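Local coordinates for polyketide biosynthesis 3-hydroxy-3-methylglutaryl-ACP synthase PksG (Bacillus subtilis, PDB 4YXT), which catalyses the aldol condensation of acetyl-AcpK with a beta-ketothioester polyketide intermediate on a PksL thiolation domain, a step in making the antibiotic bacillaene, at residues 12-21 / 39-49; 50-59 / 138-146. The protein carries 1 engineered substitution. All blocks are in the same frame, centred on the assembly; numbering follows the deposited sequence.

Interaction 1 of 2, residues 12-21 / 39-49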
# COMPACT_ATOMS: atom_id res chain seq x y z
N PHE A 12 14.50 -10.09 11.18
CA PHE A 12 15.32 -9.20 12.02
C PHE A 12 14.49 -8.71 13.19
O PHE A 12 13.56 -7.87 13.02
CB PHE A 12 15.79 -7.96 11.28
CG PHE A 12 16.82 -7.16 12.05
CD1 PHE A 12 18.12 -7.63 12.16
CD2 PHE A 12 16.50 -5.96 12.67
CE1 PHE A 12 19.10 -6.93 12.86
CE2 PHE A 12 17.47 -5.26 13.37
CZ PHE A 12 18.77 -5.75 13.47
N GLY A 13 14.82 -9.22 14.38
CA GLY A 13 14.16 -8.83 15.64
C GLY A 13 14.99 -7.94 16.53
O GLY A 13 14.98 -8.09 17.74
N GLY A 14 15.68 -6.99 15.93
CA GLY A 14 16.28 -5.89 16.66
C GLY A 14 17.73 -6.19 16.98
O GLY A 14 18.19 -7.33 16.88
N THR A 15 18.44 -5.15 17.37
CA THR A 15 19.81 -5.27 17.81
C THR A 15 19.82 -5.20 19.36
O THR A 15 20.84 -5.43 19.99
CB THR A 15 20.63 -4.12 17.23
OG1 THR A 15 20.02 -2.91 17.60
CG2 THR A 15 20.62 -4.12 15.76
N ALA A 16 18.67 -4.90 19.97
CA ALA A 16 18.58 -4.75 21.42
C ALA A 16 17.26 -5.30 21.88
O ALA A 16 16.25 -5.18 21.16
CB ALA A 16 18.72 -3.30 21.83
N TYR A 17 17.24 -5.91 23.05
CA TYR A 17 15.97 -6.37 23.62
C TYR A 17 15.83 -5.98 25.06
O TYR A 17 16.77 -5.43 25.64
CB TYR A 17 15.77 -7.86 23.47
CG TYR A 17 16.62 -8.72 24.35
CD1 TYR A 17 16.06 -9.35 25.45
CD2 TYR A 17 17.99 -8.91 24.09
CE1 TYR A 17 16.82 -10.16 26.28
CE2 TYR A 17 18.77 -9.71 24.91
CZ TYR A 17 18.17 -10.33 26.02
OH TYR A 17 18.88 -11.12 26.86
N LEU A 18 14.61 -6.20 25.58
CA LEU A 18 14.33 -6.02 27.01
C LEU A 18 13.78 -7.30 27.58
O LEU A 18 12.99 -8.00 26.95
CB LEU A 18 13.35 -4.88 27.26
CG LEU A 18 13.21 -4.48 28.73
CD1 LEU A 18 14.39 -3.59 29.15
CD2 LEU A 18 11.87 -3.81 28.97
N ASP A 19 14.21 -7.65 28.79
CA ASP A 19 13.57 -8.77 29.46
C ASP A 19 12.26 -8.27 30.06
O ASP A 19 12.22 -7.39 30.89
CB ASP A 19 14.46 -9.39 30.52
CG ASP A 19 13.83 -10.63 31.14
OD1 ASP A 19 13.19 -11.45 30.43
OD2 ASP A 19 13.99 -10.79 32.35
N VAL A 20 11.17 -8.83 29.59
CA VAL A 20 9.85 -8.32 29.89
C VAL A 20 9.30 -8.84 31.23
O VAL A 20 8.37 -8.26 31.77
CB VAL A 20 8.95 -8.58 28.65
CG1 VAL A 20 7.53 -8.90 28.99
CG2 VAL A 20 9.02 -7.36 27.76
N MET A 21 9.91 -9.89 31.78
CA MET A 21 9.61 -10.31 33.16
C MET A 21 10.22 -9.32 34.16
O MET A 21 9.53 -8.88 35.08
CB MET A 21 10.09 -11.73 33.44
CG MET A 21 9.39 -12.80 32.59
SD MET A 21 10.38 -13.49 31.23
CE MET A 21 9.35 -14.88 30.77
N MET A 39 4.72 -13.84 27.28
CA MET A 39 5.78 -13.11 26.58
C MET A 39 7.06 -13.08 27.43
O MET A 39 7.00 -13.19 28.63
CB MET A 39 5.28 -11.70 26.25
CG MET A 39 4.11 -11.72 25.25
SD MET A 39 4.39 -12.64 23.69
CE MET A 39 4.56 -11.26 22.55
N LYS A 40 8.23 -12.99 26.80
CA LYS A 40 9.50 -13.03 27.56
C LYS A 40 10.43 -11.93 27.19
O LYS A 40 11.08 -11.40 28.05
CB LYS A 40 10.25 -14.37 27.38
CG LYS A 40 9.38 -15.61 27.45
CD LYS A 40 10.03 -16.79 26.76
CE LYS A 40 11.06 -17.47 27.65
NZ LYS A 40 11.55 -18.75 27.01
N GLU A 41 10.52 -11.59 25.92
CA GLU A 41 11.38 -10.52 25.52
C GLU A 41 10.65 -9.70 24.50
O GLU A 41 9.77 -10.17 23.83
CB GLU A 41 12.68 -11.07 24.92
CG GLU A 41 13.43 -12.06 25.81
CD GLU A 41 14.42 -12.93 25.04
OE1 GLU A 41 14.13 -13.34 23.90
OE2 GLU A 41 15.51 -13.22 25.58
N LYS A 42 10.99 -8.43 24.43
CA LYS A 42 10.59 -7.60 23.31
C LYS A 42 11.84 -6.96 22.73
O LYS A 42 12.71 -6.52 23.50
CB LYS A 42 9.57 -6.56 23.73
CG LYS A 42 10.03 -5.55 24.79
CD LYS A 42 8.87 -4.58 25.04
CE LYS A 42 9.34 -3.28 25.67
NZ LYS A 42 8.26 -2.25 25.51
N ALA A 43 11.96 -6.95 21.41
CA ALA A 43 12.93 -6.11 20.74
C ALA A 43 12.62 -4.65 20.99
O ALA A 43 11.46 -4.28 21.10
CB ALA A 43 12.88 -6.37 19.24
N VAL A 44 13.65 -3.81 21.08
CA VAL A 44 13.47 -2.36 21.25
C VAL A 44 14.32 -1.62 20.19
O VAL A 44 15.56 -1.71 20.17
CB VAL A 44 13.82 -1.89 22.68
CG1 VAL A 44 13.49 -0.40 22.88
CG2 VAL A 44 13.12 -2.74 23.74
N ALA A 45 13.64 -0.95 19.25
CA ALA A 45 14.31 -0.15 18.24
C ALA A 45 15.07 1.02 18.91
O ALA A 45 14.52 1.74 19.75
CB ALA A 45 13.31 0.40 17.23
N LEU A 46 16.31 1.21 18.49
CA LEU A 46 17.14 2.31 18.93
C LEU A 46 17.01 3.52 18.00
O LEU A 46 16.55 3.39 16.84
CB LEU A 46 18.59 1.85 18.97
CG LEU A 46 18.80 0.58 19.81
CD1 LEU A 46 19.83 -0.38 19.23
CD2 LEU A 46 19.17 1.02 21.20
N PRO A 47 17.40 4.70 18.49
CA PRO A 47 17.32 5.95 17.74
C PRO A 47 17.93 5.90 16.35
O PRO A 47 17.49 6.64 15.46
CB PRO A 47 18.11 6.91 18.64
CG PRO A 47 17.78 6.44 20.00
CD PRO A 47 17.81 4.95 19.89
N TYR A 48 18.93 5.05 16.14
CA TYR A 48 19.56 4.97 14.83
C TYR A 48 19.06 3.74 14.05
O TYR A 48 19.74 3.22 13.17
CB TYR A 48 21.09 4.99 14.96
CG TYR A 48 21.63 4.18 16.09
CD1 TYR A 48 22.02 4.78 17.29
CD2 TYR A 48 21.73 2.81 15.97
CE1 TYR A 48 22.53 3.99 18.33
CE2 TYR A 48 22.22 2.03 16.99
CZ TYR A 48 22.63 2.62 18.16
OH TYR A 48 23.12 1.78 19.13
N GLU A 49 17.89 3.24 14.41
CA GLU A 49 17.24 2.25 13.59
C GLU A 49 15.94 2.89 13.19
O GLU A 49 15.46 3.82 13.85
CB GLU A 49 17.01 1.00 14.36
CG GLU A 49 18.29 0.33 14.80
CD GLU A 49 17.98 -0.85 15.68
OE1 GLU A 49 17.49 -0.64 16.82
OE2 GLU A 49 18.18 -1.97 15.18
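Leu18 and Lys42 pair at the centre of a short antiparallel arrangement in which strands 16-19 and 41-43 form part of a small three-stranded sheet, with strand 360-361 on the far side of 16-19. Their amides exchange two bonds, Leu18 N to Lys42 O (2.8 Å) and Lys42 N to Leu18 O (3.2 Å). Val44 N to Ala16 O and Val20 N to Lys40 O extend the pairing at its two ends.

On one face the Leu18 and Lys42 side chains run alongside each other. Val20 lies across the lysine stem, its CG2 3.6 Å from Lys42 CG. A lysine suits this buried place because its long aliphatic chain packs as a hydrocarbon while NZ reaches Glu165 O and Tyr367 OH. On the other face Glu41 lays CB and CG along the CD1 side of the Tyr17 ring, and OE2 approaches Tyr17 CE1 to 3.4 Å; OE1 forms salt bridges with Arg293 and Arg359.

Gly14, with phi 96° and no side chain, turns the backbone close to Ala43, its CA 4.3 Å from Ala43 CB. Beyond it, Thr15 OG1 makes a weak 3.2 Å bond to Glu49 OE2. The Leu46-Glu49 type I turn positions this carboxylate: Leu46 N donates to Glu49 OE1 at 2.8 Å, nearly straight at 174°, on the lone pair facing away from OE2.

Interaction 2 of 2, residues 50-59 / 138-146; sequences DPVTFGVNAA and ALVIASDIS
Ser143 and Pro51 make the polar link where helix 51-64 packs on strand 137-145 of the main sheet of the thiolase-like fold. Ser143 OG donates to Pro51 O at 2.6 Å, in the carbonyl plane and on a lone pair. Its hydroxyl is anti to the backbone N (chi1 -162°), which carries OG up from the strand to the first turn of the helix. Pro51 O also accepts the helical bond from Gly55 N, at 2.9 Å, so two donors grip one carbonyl. Serine suits this site, being small enough to fit under the helix and able to bond its backbone.

Leu139, Ile141 and Ile145 face the helix, with Ser143 between the two isoleucines, and the three carry the apolar contacts. Ile145 CD1 sits 3.8 Å from Pro51 CG and lies over one face of the Phe54 ring, offset toward its rim. Farther along, with only hydrogens on its CA, Gly55 brings the backbone close, that CA lying 3.7 Å from Ile141 CG2. Ala59, similarly small, rests its CB 3.8 Å from Ile141 CD1, with Leu139 at the margin.

Capping bonds fix the helix start. Asp50 and Thr53 form a capping box, Thr53 N donating to Asp50 OD1 and Asp50 N to Thr53 OG1, both at 2.8 Å. Proline fits the first turn, where its missing N-H costs no helical bond. The other aspartate oxygen, OD2, is held by Arg414 and Tyr416.

On the opposite side of the strand Asp144 OD1 accepts from the backbone N of Ala82, an engineered residue at the position of the probable proton donor/acceptor. The chemistry thus implies a mainly hydrophobic interface with one buried hydroxyl, satisfied by a main-chain carbonyl, consistent with a role in setting where the helix start sits along the strand.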
# COMPACT_ATOMS: atom_id res chain seq x y z
N ASP A 50 15.43 2.42 12.06
CA ASP A 50 14.15 2.82 11.58
C ASP A 50 13.58 1.65 10.77
O ASP A 50 14.17 0.59 10.75
CB ASP A 50 14.26 4.13 10.80
CG ASP A 50 14.85 3.96 9.43
OD1 ASP A 50 15.17 2.83 9.02
OD2 ASP A 50 14.91 5.00 8.76
N PRO A 51 12.39 1.81 10.19
CA PRO A 51 11.92 0.65 9.37
C PRO A 51 12.73 0.26 8.15
O PRO A 51 12.58 -0.87 7.66
CB PRO A 51 10.53 1.10 8.94
CG PRO A 51 10.12 2.04 10.04
CD PRO A 51 11.33 2.79 10.45
N VAL A 52 13.47 1.19 7.58
CA VAL A 52 14.42 0.85 6.50
C VAL A 52 15.55 -0.05 7.03
O VAL A 52 15.82 -1.13 6.50
CB VAL A 52 15.03 2.12 5.89
CG1 VAL A 52 16.02 1.73 4.80
CG2 VAL A 52 13.90 3.03 5.36
N THR A 53 16.16 0.37 8.12
CA THR A 53 17.24 -0.41 8.69
C THR A 53 16.72 -1.77 9.04
O THR A 53 17.39 -2.77 8.74
CB THR A 53 17.89 0.26 9.92
OG1 THR A 53 16.98 0.29 11.03
CG2 THR A 53 18.34 1.71 9.58
N PHE A 54 15.53 -1.81 9.64
CA PHE A 54 14.96 -3.07 10.11
C PHE A 54 14.68 -3.95 8.92
O PHE A 54 15.00 -5.12 8.99
CB PHE A 54 13.67 -2.90 10.93
CG PHE A 54 13.87 -2.91 12.41
CD1 PHE A 54 14.51 -1.87 13.03
CD2 PHE A 54 13.41 -3.97 13.18
CE1 PHE A 54 14.71 -1.88 14.42
CE2 PHE A 54 13.60 -4.00 14.56
CZ PHE A 54 14.25 -2.95 15.18
N GLY A 55 14.12 -3.37 7.83
CA GLY A 55 13.83 -4.13 6.60
C GLY A 55 15.08 -4.61 5.83
O GLY A 55 15.13 -5.76 5.34
N VAL A 56 16.06 -3.74 5.68
CA VAL A 56 17.35 -4.09 5.01
C VAL A 56 18.03 -5.18 5.75
O VAL A 56 18.37 -6.21 5.17
CB VAL A 56 18.24 -2.88 4.82
CG1 VAL A 56 19.67 -3.22 4.37
CG2 VAL A 56 17.56 -1.95 3.80
N ASN A 57 18.09 -5.03 7.06
CA ASN A 57 18.70 -6.10 7.88
C ASN A 57 17.98 -7.43 7.80
O ASN A 57 18.62 -8.46 7.82
CB ASN A 57 18.87 -5.62 9.31
CG ASN A 57 19.78 -4.43 9.39
OD1 ASN A 57 20.70 -4.32 8.60
ND2 ASN A 57 19.53 -3.55 10.30
N ALA A 58 16.65 -7.44 7.67
CA ALA A 58 15.98 -8.72 7.44
C ALA A 58 16.27 -9.29 6.06
O ALA A 58 16.42 -10.49 5.91
CB ALA A 58 14.47 -8.61 7.69
N ALA A 59 16.33 -8.46 5.02
CA ALA A 59 16.40 -9.02 3.65
C ALA A 59 17.81 -9.33 3.18
O ALA A 59 18.06 -10.20 2.30
CB ALA A 59 15.75 -8.06 2.67
N ALA A 138 9.56 -11.63 -6.39
CA ALA A 138 9.16 -10.47 -5.61
C ALA A 138 9.79 -10.62 -4.25
O ALA A 138 9.95 -11.73 -3.71
CB ALA A 138 7.64 -10.45 -5.48
N LEU A 139 10.08 -9.48 -3.65
CA LEU A 139 10.49 -9.36 -2.29
C LEU A 139 9.43 -8.55 -1.51
O LEU A 139 9.06 -7.47 -1.92
CB LEU A 139 11.81 -8.64 -2.27
CG LEU A 139 12.53 -8.55 -0.95
CD1 LEU A 139 12.79 -9.90 -0.26
CD2 LEU A 139 13.82 -7.88 -1.25
N VAL A 140 8.90 -9.14 -0.44
CA VAL A 140 7.95 -8.50 0.41
C VAL A 140 8.65 -8.43 1.73
O VAL A 140 9.21 -9.41 2.20
CB VAL A 140 6.64 -9.33 0.58
CG1 VAL A 140 5.66 -8.61 1.47
CG2 VAL A 140 6.00 -9.60 -0.75
N ILE A 141 8.59 -7.25 2.31
CA ILE A 141 9.22 -6.98 3.54
C ILE A 141 8.17 -6.30 4.46
O ILE A 141 7.70 -5.24 4.16
CB ILE A 141 10.38 -6.00 3.33
CG1 ILE A 141 11.44 -6.62 2.42
CG2 ILE A 141 10.98 -5.60 4.68
CD1 ILE A 141 12.71 -5.79 2.33
N ALA A 142 7.82 -6.96 5.55
CA ALA A 142 7.02 -6.34 6.56
C ALA A 142 7.95 -5.80 7.69
O ALA A 142 8.67 -6.56 8.28
CB ALA A 142 6.01 -7.33 7.08
N SER A 143 7.90 -4.49 7.96
CA SER A 143 8.77 -3.76 8.93
C SER A 143 7.91 -2.80 9.78
O SER A 143 7.29 -1.87 9.27
CB SER A 143 9.82 -2.95 8.12
OG SER A 143 10.98 -2.53 8.88
N ASP A 144 7.86 -3.03 11.09
CA ASP A 144 7.13 -2.17 12.02
C ASP A 144 7.89 -2.01 13.33
O ASP A 144 8.58 -2.94 13.77
CB ASP A 144 5.73 -2.71 12.35
CG ASP A 144 4.65 -2.28 11.33
OD1 ASP A 144 4.56 -1.06 11.00
OD2 ASP A 144 3.91 -3.19 10.85
N ILE A 145 7.73 -0.81 13.91
CA ILE A 145 8.33 -0.37 15.14
C ILE A 145 7.22 0.20 16.01
O ILE A 145 6.53 1.12 15.59
CB ILE A 145 9.32 0.78 14.91
CG1 ILE A 145 10.65 0.31 14.28
CG2 ILE A 145 9.69 1.43 16.25
CD1 ILE A 145 10.58 -0.38 12.96
N SER A 146 7.03 -0.34 17.21
CA SER A 146 6.15 0.30 18.20
C SER A 146 6.67 1.66 18.67
O SER A 146 7.86 1.91 18.63
CB SER A 146 6.00 -0.59 19.42
OG SER A 146 5.52 -1.82 19.00

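In the fold
Segment 12-21 begins on the last residue of strand 5-12 of the large sheet; the chain then passes through helices 20-27 and 31-37 and returns at 39-49, so interaction 1 closes a mostly helical excursion into a small side sheet. Residue 50 follows directly and opens interaction 2, whose much longer loop closes only when strand 137-145 comes back under helix 51-64. The two contacts are therefore in series, neither nested nor crossed. They nevertheless touch in space: the Phe12 ring meets Phe54 edge-to-face and packs on Asn57, while Glu49 OE2 packs against Phe54 CE1. Together they join the small sheet, helix 51-64 and the central sheet.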